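Local atomic coordinates of prolyl-tRNA synthetase (Naegleria fowleri, PDB entry 6UYH), a protein that probably catalyses the ATP-dependent attachment of proline to its cognate tRNA and binds halofuginone together with an ATP analogue in its class II active site. Residues Val234-Lys248 with Phe263-Thr275. Sequence-based numbering, arbitrary orientation.
Sequences VQGGTSHHLGQNFSK and FAYQNSWGLSTRT. With ANP (phosphoaminophosphonic acid-adenylate ester), chain C; HFG (7-bromo-6-chloro-3-{3-[(2R,3S)-3-hydroxypiperidin-2-yl]-2-oxopropyl}quinazolin-4(3H)-one), chain D.
Arg274 reaches across to the backbone of Gln235, and both also hold the nucleotide. NH1 donates to Gln235 O over 3.0 Å; the oxygen lies in the guanidinium plane, and NH1 meets one of its lone pairs. Ribose O2' of the ATP analogue donates to the same carbonyl, which thus accepts from both. NH1 and NH2 both donate to O3G of the analogue, while its ribose C2' lies over one guanidinium face. The side chain leaves with CG anti to the backbone N and bends at chi3, which carries the guanidinium back to the gamma phosphate. Val234 CG1 packs against Arg274 CD, and Ile160 O accepts from NE.

Next to this site, strands 234-243 and 265-272 run antiparallel. Thr238 and His240 share a face with Ser268 and Gly270, and the ligands lie on it. Thr238 OG1 and ribose O3' are 2.6 Å apart in a hydrogen bond. His240 NE2 donates to the halofuginone hydroxyl O7' at 2.8 Å; ND1 is hydrogen-bonded to Thr220 OG1. Gly270 has no side chain, which lets piperidine C4' approach its N to 3.4 Å.

On the other face, His241 ND1 donates almost straight (170°) to Asn267 OD1, 2.9 Å away. The oxygen lies in the imidazole plane, and the amide is turned 72° from the ring. Asn267 ND2 is held by Ala180 and Glu183 of helix 177-198. Beyond a classic beta bulge, where Leu242 and Gly243 face Gln266, the Gln244 amide stacks on Tyr265, 23° from parallel. Gln244 NE2 donates to Phe263 O from above the carbonyl plane. Lys248 CG sits over the Phe263 ring, 3.7 Å from its centroid.

The two strands belong to the antiparallel sheet of the class II synthetase core. Paired donors to one phosphate oxygen would help neutralise its charge, consistent with Arg274 orienting ATP beside the site occupied by halofuginone.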
# COMPACT_ATOMS: atom_id res chain seq x y z
N VAL A 234 20.60 -14.23 -7.44
CA VAL A 234 19.33 -13.55 -7.63
C VAL A 234 19.60 -12.05 -7.67
O VAL A 234 20.18 -11.50 -6.73
CB VAL A 234 18.31 -13.89 -6.52
CG1 VAL A 234 17.05 -13.03 -6.65
CG2 VAL A 234 17.96 -15.37 -6.54
N GLN A 235 19.16 -11.40 -8.75
CA GLN A 235 19.26 -9.95 -8.85
C GLN A 235 18.30 -9.32 -7.85
O GLN A 235 17.07 -9.42 -8.01
CB GLN A 235 18.97 -9.52 -10.29
CG GLN A 235 20.11 -9.82 -11.28
CD GLN A 235 20.38 -11.32 -11.49
OE1 GLN A 235 19.50 -12.07 -11.93
NE2 GLN A 235 21.60 -11.76 -11.17
N GLY A 236 18.84 -8.69 -6.80
CA GLY A 236 18.04 -8.38 -5.64
C GLY A 236 17.35 -7.03 -5.63
O GLY A 236 16.46 -6.82 -4.80
N GLY A 237 17.72 -6.12 -6.53
CA GLY A 237 17.19 -4.77 -6.53
C GLY A 237 18.06 -3.93 -7.44
O GLY A 237 19.20 -4.30 -7.70
N THR A 238 17.54 -2.82 -7.95
CA THR A 238 18.17 -2.17 -9.09
C THR A 238 18.15 -0.66 -8.91
O THR A 238 17.13 -0.11 -8.50
CB THR A 238 17.44 -2.55 -10.38
OG1 THR A 238 17.27 -3.98 -10.42
CG2 THR A 238 18.25 -2.15 -11.57
N SER A 239 19.25 0.01 -9.24
CA SER A 239 19.29 1.47 -9.16
C SER A 239 20.00 2.02 -10.39
O SER A 239 21.20 1.79 -10.58
CB SER A 239 19.97 1.92 -7.86
OG SER A 239 19.95 3.33 -7.72
N HIS A 240 19.26 2.74 -11.24
CA HIS A 240 19.72 3.21 -12.54
C HIS A 240 20.05 4.69 -12.50
O HIS A 240 19.28 5.48 -11.95
CB HIS A 240 18.65 3.06 -13.62
CG HIS A 240 18.06 1.69 -13.74
ND1 HIS A 240 18.73 0.64 -14.32
CD2 HIS A 240 16.84 1.22 -13.39
CE1 HIS A 240 17.95 -0.43 -14.30
NE2 HIS A 240 16.80 -0.10 -13.75
N HIS A 241 21.14 5.08 -13.16
CA HIS A 241 21.29 6.45 -13.64
C HIS A 241 20.79 6.50 -15.08
O HIS A 241 21.33 5.81 -15.96
CB HIS A 241 22.73 6.94 -13.55
CG HIS A 241 22.92 8.33 -14.07
ND1 HIS A 241 22.14 9.39 -13.64
CD2 HIS A 241 23.77 8.84 -14.99
CE1 HIS A 241 22.51 10.49 -14.28
NE2 HIS A 241 23.50 10.18 -15.10
N LEU A 242 19.74 7.28 -15.32
CA LEU A 242 19.13 7.36 -16.64
C LEU A 242 19.74 8.47 -17.49
O LEU A 242 19.41 8.59 -18.67
CB LEU A 242 17.61 7.56 -16.50
CG LEU A 242 16.83 6.55 -15.65
CD1 LEU A 242 15.36 6.98 -15.52
CD2 LEU A 242 16.93 5.13 -16.22
N GLY A 243 20.65 9.26 -16.92
CA GLY A 243 21.22 10.38 -17.63
C GLY A 243 20.14 11.32 -18.09
O GLY A 243 19.19 11.63 -17.36
N GLN A 244 20.26 11.77 -19.34
CA GLN A 244 19.25 12.59 -19.99
C GLN A 244 18.48 11.81 -21.05
O GLN A 244 17.81 12.41 -21.90
CB GLN A 244 19.90 13.83 -20.60
CG GLN A 244 20.58 14.72 -19.57
CD GLN A 244 21.41 15.82 -20.20
OE1 GLN A 244 22.09 15.60 -21.20
NE2 GLN A 244 21.36 17.02 -19.61
N ASN A 245 18.54 10.47 -20.99
CA ASN A 245 17.90 9.65 -22.02
C ASN A 245 16.38 9.82 -22.01
O ASN A 245 15.77 9.95 -23.08
CB ASN A 245 18.27 8.18 -21.80
CG ASN A 245 19.75 7.93 -21.99
OD1 ASN A 245 20.39 8.55 -22.85
ND2 ASN A 245 20.32 7.04 -21.19
N PHE A 246 15.76 9.83 -20.83
CA PHE A 246 14.32 9.99 -20.76
C PHE A 246 13.91 11.46 -20.79
O PHE A 246 12.81 11.78 -21.26
CB PHE A 246 13.76 9.31 -19.51
CG PHE A 246 13.60 7.82 -19.67
CD1 PHE A 246 14.64 6.96 -19.38
CD2 PHE A 246 12.40 7.29 -20.13
CE1 PHE A 246 14.50 5.59 -19.53
CE2 PHE A 246 12.25 5.92 -20.28
CZ PHE A 246 13.30 5.07 -19.98
N SER A 247 14.76 12.37 -20.30
CA SER A 247 14.40 13.78 -20.35
C SER A 247 14.42 14.30 -21.78
O SER A 247 13.66 15.21 -22.12
CB SER A 247 15.31 14.60 -19.44
OG SER A 247 16.67 14.39 -19.73
N LYS A 248 15.26 13.73 -22.65
CA LYS A 248 15.17 14.09 -24.06
C LYS A 248 13.93 13.47 -24.70
O LYS A 248 13.25 14.13 -25.49
CB LYS A 248 16.44 13.66 -24.80
CG LYS A 248 17.65 14.51 -24.47
CD LYS A 248 18.92 13.90 -25.06
CE LYS A 248 20.15 14.65 -24.57
NZ LYS A 248 21.42 14.01 -25.03
N PHE A 263 18.32 19.79 -20.14
CA PHE A 263 17.57 18.58 -19.84
C PHE A 263 17.91 18.08 -18.44
O PHE A 263 19.08 18.10 -18.03
CB PHE A 263 17.89 17.49 -20.86
CG PHE A 263 17.37 17.76 -22.23
CD1 PHE A 263 16.02 17.64 -22.51
CD2 PHE A 263 18.23 18.12 -23.26
CE1 PHE A 263 15.52 17.88 -23.77
CE2 PHE A 263 17.75 18.36 -24.53
CZ PHE A 263 16.40 18.24 -24.79
N ALA A 264 16.89 17.65 -17.71
CA ALA A 264 17.11 17.12 -16.37
C ALA A 264 17.88 15.81 -16.43
O ALA A 264 17.78 15.04 -17.39
CB ALA A 264 15.78 16.90 -15.64
N TYR A 265 18.66 15.55 -15.39
CA TYR A 265 19.25 14.24 -15.16
C TYR A 265 18.29 13.43 -14.29
O TYR A 265 17.70 13.96 -13.35
CB TYR A 265 20.60 14.37 -14.47
CG TYR A 265 21.66 14.93 -15.40
CD1 TYR A 265 22.54 14.08 -16.07
CD2 TYR A 265 21.76 16.29 -15.63
CE1 TYR A 265 23.50 14.58 -16.93
CE2 TYR A 265 22.72 16.81 -16.49
CZ TYR A 265 23.59 15.94 -17.14
OH TYR A 265 24.55 16.43 -18.00
N GLN A 266 18.11 12.16 -14.64
CA GLN A 266 17.14 11.32 -13.94
C GLN A 266 17.75 10.00 -13.49
O GLN A 266 18.70 9.50 -14.09
CB GLN A 266 15.92 10.99 -14.81
CG GLN A 266 15.02 12.18 -15.08
CD GLN A 266 13.97 11.85 -16.10
OE1 GLN A 266 14.19 11.99 -17.30
NE2 GLN A 266 12.81 11.38 -15.63
N ASN A 267 17.17 9.47 -12.42
CA ASN A 267 17.40 8.11 -11.95
C ASN A 267 16.06 7.41 -11.79
O ASN A 267 15.02 8.06 -11.64
CB ASN A 267 18.09 8.07 -10.58
CG ASN A 267 19.40 8.81 -10.55
OD1 ASN A 267 20.12 8.91 -11.55
ND2 ASN A 267 19.74 9.31 -9.37
N SER A 268 16.08 6.08 -11.78
CA SER A 268 14.97 5.30 -11.25
C SER A 268 15.52 4.06 -10.56
O SER A 268 16.64 3.63 -10.83
CB SER A 268 13.93 4.93 -12.33
OG SER A 268 14.46 4.02 -13.27
N TRP A 269 14.74 3.50 -9.64
CA TRP A 269 15.25 2.43 -8.79
C TRP A 269 14.06 1.65 -8.24
O TRP A 269 13.02 2.24 -7.95
CB TRP A 269 16.13 2.97 -7.64
CG TRP A 269 15.89 4.45 -7.26
CD1 TRP A 269 16.46 5.56 -7.84
CD2 TRP A 269 15.05 4.95 -6.19
NE1 TRP A 269 16.02 6.71 -7.21
CE2 TRP A 269 15.15 6.36 -6.20
CE3 TRP A 269 14.23 4.33 -5.24
CZ2 TRP A 269 14.47 7.17 -5.29
CZ3 TRP A 269 13.53 5.15 -4.33
CH2 TRP A 269 13.65 6.55 -4.37
N GLY A 270 14.20 0.34 -8.13
CA GLY A 270 13.10 -0.48 -7.65
C GLY A 270 13.57 -1.68 -6.85
O GLY A 270 14.65 -2.23 -7.09
N LEU A 271 12.71 -2.11 -5.93
CA LEU A 271 12.93 -3.25 -5.04
C LEU A 271 11.57 -3.93 -4.88
O LEU A 271 10.58 -3.22 -4.65
CB LEU A 271 13.46 -2.78 -3.68
CG LEU A 271 13.74 -3.82 -2.59
CD1 LEU A 271 15.10 -4.43 -2.82
CD2 LEU A 271 13.65 -3.18 -1.21
N SER A 272 11.51 -5.26 -4.99
CA SER A 272 10.22 -5.97 -5.05
C SER A 272 10.09 -7.04 -3.97
O SER A 272 11.02 -7.31 -3.20
CB SER A 272 10.03 -6.64 -6.41
OG SER A 272 10.76 -7.86 -6.45
N THR A 273 8.93 -7.71 -3.98
CA THR A 273 8.66 -8.86 -3.12
C THR A 273 9.53 -10.07 -3.46
O THR A 273 9.44 -11.09 -2.77
CB THR A 273 7.17 -9.22 -3.17
OG1 THR A 273 6.66 -9.12 -4.52
CG2 THR A 273 6.38 -8.26 -2.25
N ARG A 274 10.37 -9.98 -4.50
CA ARG A 274 11.45 -10.95 -4.67
C ARG A 274 12.28 -11.08 -3.40
O ARG A 274 12.77 -12.17 -3.08
CB ARG A 274 12.32 -10.52 -5.87
CG ARG A 274 13.65 -11.24 -5.98
CD ARG A 274 14.36 -10.88 -7.29
NE ARG A 274 13.61 -11.35 -8.44
CZ ARG A 274 14.03 -11.23 -9.69
NH1 ARG A 274 15.21 -10.66 -9.94
NH2 ARG A 274 13.27 -11.68 -10.68
N THR A 275 12.43 -9.98 -2.66
CA THR A 275 13.14 -9.99 -1.38
C THR A 275 12.69 -11.13 -0.48
O THR A 275 13.52 -11.78 0.18
CB THR A 275 12.92 -8.66 -0.64
OG1 THR A 275 11.52 -8.35 -0.63
CG2 THR A 275 13.67 -7.54 -1.33
PG ANP C . 14.83 -9.93 -14.22
O1G ANP C . 15.93 -10.50 -14.98
O2G ANP C . 13.49 -10.13 -15.05
O3G ANP C . 14.79 -10.69 -12.84
PB ANP C . 14.34 -6.99 -14.57
O1B ANP C . 15.26 -6.21 -15.39
O2B ANP C . 13.11 -7.41 -15.44
N3B ANP C . 15.04 -8.33 -13.92
PA ANP C . 13.50 -4.63 -13.13
O1A ANP C . 14.70 -3.78 -13.21
O2A ANP C . 12.49 -4.22 -14.16
O3A ANP C . 13.83 -6.16 -13.37
O5' ANP C . 12.76 -4.66 -11.70
C5' ANP C . 13.24 -4.14 -10.45
C4' ANP C . 13.42 -5.31 -9.52
O4' ANP C . 12.17 -6.03 -9.39
C3' ANP C . 14.41 -6.34 -10.04
O3' ANP C . 15.74 -5.98 -9.69
C2' ANP C . 13.95 -7.62 -9.34
O2' ANP C . 14.61 -7.77 -8.09
C1' ANP C . 12.43 -7.41 -9.19
N9 ANP C . 11.63 -8.16 -10.14
C8 ANP C . 11.72 -8.12 -11.51
N7 ANP C . 10.87 -8.91 -12.12
C5 ANP C . 10.17 -9.51 -11.08
C6 ANP C . 9.12 -10.45 -11.07
N6 ANP C . 8.54 -10.94 -12.16
N1 ANP C . 8.68 -10.87 -9.86
C2 ANP C . 9.22 -10.35 -8.76
N3 ANP C . 10.20 -9.44 -8.65
C4 ANP C . 10.63 -9.06 -9.86
O4' HFG D . 11.35 -1.51 -15.15
C21 HFG D . 12.45 -1.35 -15.63
C3' HFG D . 13.35 -0.21 -15.21
C2' HFG D . 13.12 0.34 -13.80
N1' HFG D . 11.82 1.00 -13.66
C6' HFG D . 11.68 1.65 -12.35
C5' HFG D . 11.81 0.67 -11.21
C4' HFG D . 13.12 -0.11 -11.33
C39 HFG D . 13.26 -0.73 -12.71
O7' HFG D . 14.53 -1.38 -12.82
C1' HFG D . 12.98 -2.30 -16.72
N3 HFG D . 11.90 -2.99 -17.42
C4 HFG D . 11.08 -2.24 -18.25
O11 HFG D . 11.28 -1.05 -18.42
C10 HFG D . 9.97 -3.00 -18.82
C5 HFG D . 9.07 -2.38 -19.69
C2 HFG D . 11.68 -4.32 -17.18
N1 HFG D . 10.71 -5.02 -17.65
C9 HFG D . 9.81 -4.35 -18.48
C8 HFG D . 8.71 -5.06 -18.97
C7 HFG D . 7.81 -4.42 -19.80
BR1 HFG D . 6.27 -5.38 -20.36
C6 HFG D . 8.00 -3.11 -20.19
CL1 HFG D . 6.95 -2.34 -21.34
O HOH W 1 13.83 -6.78 -5.70
O HOH W 2 16.56 11.19 -18.35
O HOH W 3 20.96 19.95 -21.22